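Local atomic coordinates of putative secreted protein (Pseudomonas aeruginosa, PDB entry 3NPD), a protein that is of unknown function but is a putative secreted, quorum sensing-regulated protein and possible virulence factor of a Pseudomonas-specific family. Residues Gln35-Glu40 with Thr77-Leu82. Sequence-based numbering, arbitrary orientation.
Sequences QGYTVE and TGYRQL
Y37 and Y79 reach for each other from opposite directions, one from a strand and one from a helix, and they alone make this contact. The polar part is a meeting of hydroxyls: Y37 OH lies 2.9 Å from Y79 OH, while the CA atoms of the two tyrosines stay 13.1 Å apart. Around this pair the rings do not stack. Y37 OH arrives at the edge of the Y79 ring, near its plane, whereas Y79 OH approaches the Y37 ring obliquely, 3.5 Å from CE2 of Y37. The CB of Y37 points toward the helix, and with CG anti to the carbonyl carbon (chi1 -61°) the ring carries its OH out to that of Y79.

The fold here is a mixed sheet with helices packed against it. Strand 32-40 pairs antiparallel with strand 43-50, the short helix 77-83 leads toward strand 88-95, and the two tyrosines join strand 32-40 to helix 77-83. Outside the pair, Y37 touches A17 and S20 of helix 4-21 and N46 of strand 43-50, while Y79 touches L89 and Y91 of strand 88-95. A bound 3-cyclohexyl-1-propylsulfonic acid, probably from the crystallisation liquor, sits about 4 Å from the Y79 side chain.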
ATOM      1  N   GLN A  35      -8.773   1.832   3.498  1.00 14.91           N
ATOM      2  CA  GLN A  35      -9.785   0.871   2.998  1.00 14.58           C
ATOM      3  C   GLN A  35      -9.335  -0.569   3.096  1.00 15.97           C
ATOM      4  O   GLN A  35     -10.040  -1.452   2.626  1.00 17.55           O
ATOM      5  CB  GLN A  35     -10.187   1.197   1.565  1.00 15.75           C
ATOM      6  CG  GLN A  35     -10.641   2.616   1.383  1.00 16.29           C
ATOM      7  CD  GLN A  35     -10.878   2.932  -0.063  1.00 21.47           C
ATOM      8  OE1 GLN A  35     -10.015   2.705  -0.897  1.00 26.16           O
ATOM      9  NE2 GLN A  35     -12.003   3.488  -0.359  1.00 21.27           N
ATOM     10  N   GLY A  36      -8.184  -0.806   3.735  1.00 16.25           N
ATOM     11  CA  GLY A  36      -7.695  -2.166   3.969  1.00 15.33           C
ATOM     12  C   GLY A  36      -6.787  -2.625   2.855  1.00 12.66           C
ATOM     13  O   GLY A  36      -6.233  -1.813   2.108  1.00 14.05           O
ATOM     14  N   TYR A  37      -6.623  -3.943   2.777  1.00 14.04           N
ATOM     15  CA  TYR A  37      -5.598  -4.572   1.973  1.00 13.36           C
ATOM     16  C   TYR A  37      -6.092  -5.704   1.119  1.00 14.42           C
ATOM     17  O   TYR A  37      -7.025  -6.418   1.504  1.00 16.43           O
ATOM     18  CB  TYR A  37      -4.535  -5.162   2.906  1.00 15.38           C
ATOM     19  CG  TYR A  37      -3.871  -4.126   3.762  1.00 14.65           C
ATOM     20  CD1 TYR A  37      -4.497  -3.638   4.900  1.00 15.86           C
ATOM     21  CD2 TYR A  37      -2.555  -3.677   3.478  1.00 16.77           C
ATOM     22  CE1 TYR A  37      -3.878  -2.635   5.700  1.00 18.87           C
ATOM     23  CE2 TYR A  37      -1.909  -2.746   4.300  1.00 19.54           C
ATOM     24  CZ  TYR A  37      -2.571  -2.214   5.395  1.00 18.17           C
ATOM     25  OH  TYR A  37      -1.954  -1.280   6.220  1.00 19.35           O
ATOM     26  N   THR A  38      -5.490  -5.837  -0.056  1.00 13.52           N
ATOM     27  CA  THR A  38      -5.666  -6.977  -0.958  1.00 14.23           C
ATOM     28  C   THR A  38      -4.280  -7.424  -1.436  1.00 14.06           C
ATOM     29  O   THR A  38      -3.272  -6.751  -1.165  1.00 14.56           O
ATOM     30  CB  THR A  38      -6.580  -6.691  -2.166  1.00 15.04           C
ATOM     31  OG1 THR A  38      -5.946  -5.738  -3.028  1.00 15.68           O
ATOM     32  CG2 THR A  38      -7.997  -6.207  -1.757  1.00 17.66           C
ATOM     33  N   VAL A  39      -4.234  -8.551  -2.129  1.00 13.91           N
ATOM     34  CA  VAL A  39      -2.993  -9.091  -2.650  1.00 12.74           C
ATOM     35  C   VAL A  39      -3.174  -9.386  -4.144  1.00 14.95           C
ATOM     36  O   VAL A  39      -4.218  -9.939  -4.581  1.00 15.48           O
ATOM     37  CB  VAL A  39      -2.593 -10.381  -1.888  1.00 14.51           C
ATOM     38  CG1 VAL A  39      -1.368 -11.035  -2.555  1.00 14.59           C
ATOM     39  CG2 VAL A  39      -2.291 -10.057  -0.410  1.00 13.89           C
ATOM     40  N   GLU A  40      -2.194  -8.956  -4.917  1.00 15.53           N
ATOM     41  CA  GLU A  40      -2.107  -9.288  -6.371  1.00 13.24           C
ATOM     42  C   GLU A  40      -0.696  -9.772  -6.588  1.00 16.21           C
ATOM     43  O   GLU A  40       0.245  -9.000  -6.584  1.00 17.33           O
ATOM     44  CB  GLU A  40      -2.428  -8.098  -7.253  1.00 18.18           C
ATOM     45  CG  GLU A  40      -3.841  -7.599  -7.128  1.00 19.53           C
ATOM     46  CD  GLU A  40      -4.916  -8.522  -7.685  1.00 33.42           C
ATOM     47  OE1 GLU A  40      -4.635  -9.386  -8.580  1.00 33.41           O
ATOM     48  OE2 GLU A  40      -6.068  -8.355  -7.228  1.00 33.98           O
ATOM     49  N   THR A  77       8.849  -2.771  10.792  1.00 17.27           N
ATOM     50  CA  THR A  77       9.511  -4.068  11.004  1.00 22.12           C
ATOM     51  C   THR A  77       8.814  -5.192  10.282  1.00 22.13           C
ATOM     52  O   THR A  77       9.474  -6.012   9.662  1.00 19.76           O
ATOM     53  CB  THR A  77       9.620  -4.415  12.517  1.00 22.88           C
ATOM     54  OG1 THR A  77      10.258  -3.347  13.194  1.00 27.30           O
ATOM     55  CG2 THR A  77      10.431  -5.685  12.734  1.00 26.44           C
ATOM     56  N   GLY A  78       7.484  -5.229  10.372  1.00 19.38           N
ATOM     57  CA  GLY A  78       6.693  -6.262   9.705  1.00 20.14           C
ATOM     58  C   GLY A  78       6.744  -6.155   8.186  1.00 17.83           C
ATOM     59  O   GLY A  78       6.831  -7.174   7.505  1.00 18.17           O
ATOM     60  N   TYR A  79       6.685  -4.933   7.652  1.00 16.33           N
ATOM     61  CA  TYR A  79       6.806  -4.780   6.194  1.00 18.30           C
ATOM     62  C   TYR A  79       8.177  -5.177   5.704  1.00 15.50           C
ATOM     63  O   TYR A  79       8.281  -5.796   4.634  1.00 15.95           O
ATOM     64  CB  TYR A  79       6.408  -3.382   5.701  1.00 17.26           C
ATOM     65  CG  TYR A  79       4.951  -3.009   5.855  1.00 15.93           C
ATOM     66  CD1 TYR A  79       3.946  -3.973   6.100  1.00 22.31           C
ATOM     67  CD2 TYR A  79       4.549  -1.666   5.765  1.00 18.50           C
ATOM     68  CE1 TYR A  79       2.601  -3.618   6.234  1.00 20.92           C
ATOM     69  CE2 TYR A  79       3.154  -1.304   5.876  1.00 19.39           C
ATOM     70  CZ  TYR A  79       2.210  -2.309   6.132  1.00 21.41           C
ATOM     71  OH  TYR A  79       0.871  -2.030   6.277  1.00 26.36           O
ATOM     72  N   ARG A  80       9.227  -4.854   6.466  1.00 18.32           N
ATOM     73  CA  ARG A  80      10.587  -5.206   6.103  1.00 17.27           C
ATOM     74  C   ARG A  80      10.720  -6.741   5.963  1.00 18.27           C
ATOM     75  O   ARG A  80      11.408  -7.212   5.068  1.00 16.65           O
ATOM     76  CB  ARG A  80      11.581  -4.678   7.121  1.00 19.51           C
ATOM     77  CG  ARG A  80      11.852  -3.163   7.030  1.00 20.76           C
ATOM     78  CD  ARG A  80      12.875  -2.775   8.124  1.00 31.26           C
ATOM     79  NE  ARG A  80      14.254  -3.195   7.829  1.00 46.20           N
ATOM     80  CZ  ARG A  80      15.083  -2.644   6.921  1.00 48.46           C
ATOM     81  NH1 ARG A  80      14.701  -1.631   6.123  1.00 45.05           N
ATOM     82  NH2 ARG A  80      16.321  -3.134   6.790  1.00 52.68           N
ATOM     83  N   GLN A  81      10.040  -7.490   6.838  1.00 16.20           N
ATOM     84  CA  GLN A  81      10.041  -8.959   6.753  1.00 16.27           C
ATOM     85  C   GLN A  81       9.429  -9.443   5.437  1.00 15.66           C
ATOM     86  O   GLN A  81       9.869 -10.461   4.891  1.00 15.51           O
ATOM     87  CB  GLN A  81       9.302  -9.599   7.914  1.00 18.85           C
ATOM     88  CG  GLN A  81       9.967  -9.394   9.220  1.00 23.86           C
ATOM     89  CD  GLN A  81       9.123  -9.766  10.420  1.00 32.95           C
ATOM     90  OE1 GLN A  81       7.995 -10.227  10.302  1.00 35.01           O
ATOM     91  NE2 GLN A  81       9.686  -9.547  11.601  1.00 33.08           N
ATOM     92  N   LEU A  82       8.373  -8.754   4.982  1.00 14.89           N
ATOM     93  CA  LEU A  82       7.746  -9.114   3.726  1.00 13.42           C
ATOM     94  C   LEU A  82       8.655  -8.799   2.521  1.00 14.98           C
ATOM     95  O   LEU A  82       8.825  -9.621   1.618  1.00 14.29           O
ATOM     96  CB  LEU A  82       6.357  -8.455   3.603  1.00 13.09           C
ATOM     97  CG  LEU A  82       5.384  -8.766   4.748  1.00 18.59           C
ATOM     98  CD1 LEU A  82       4.046  -8.076   4.430  1.00 20.80           C
ATOM     99  CD2 LEU A  82       5.179 -10.274   4.975  1.00 20.75           C
TER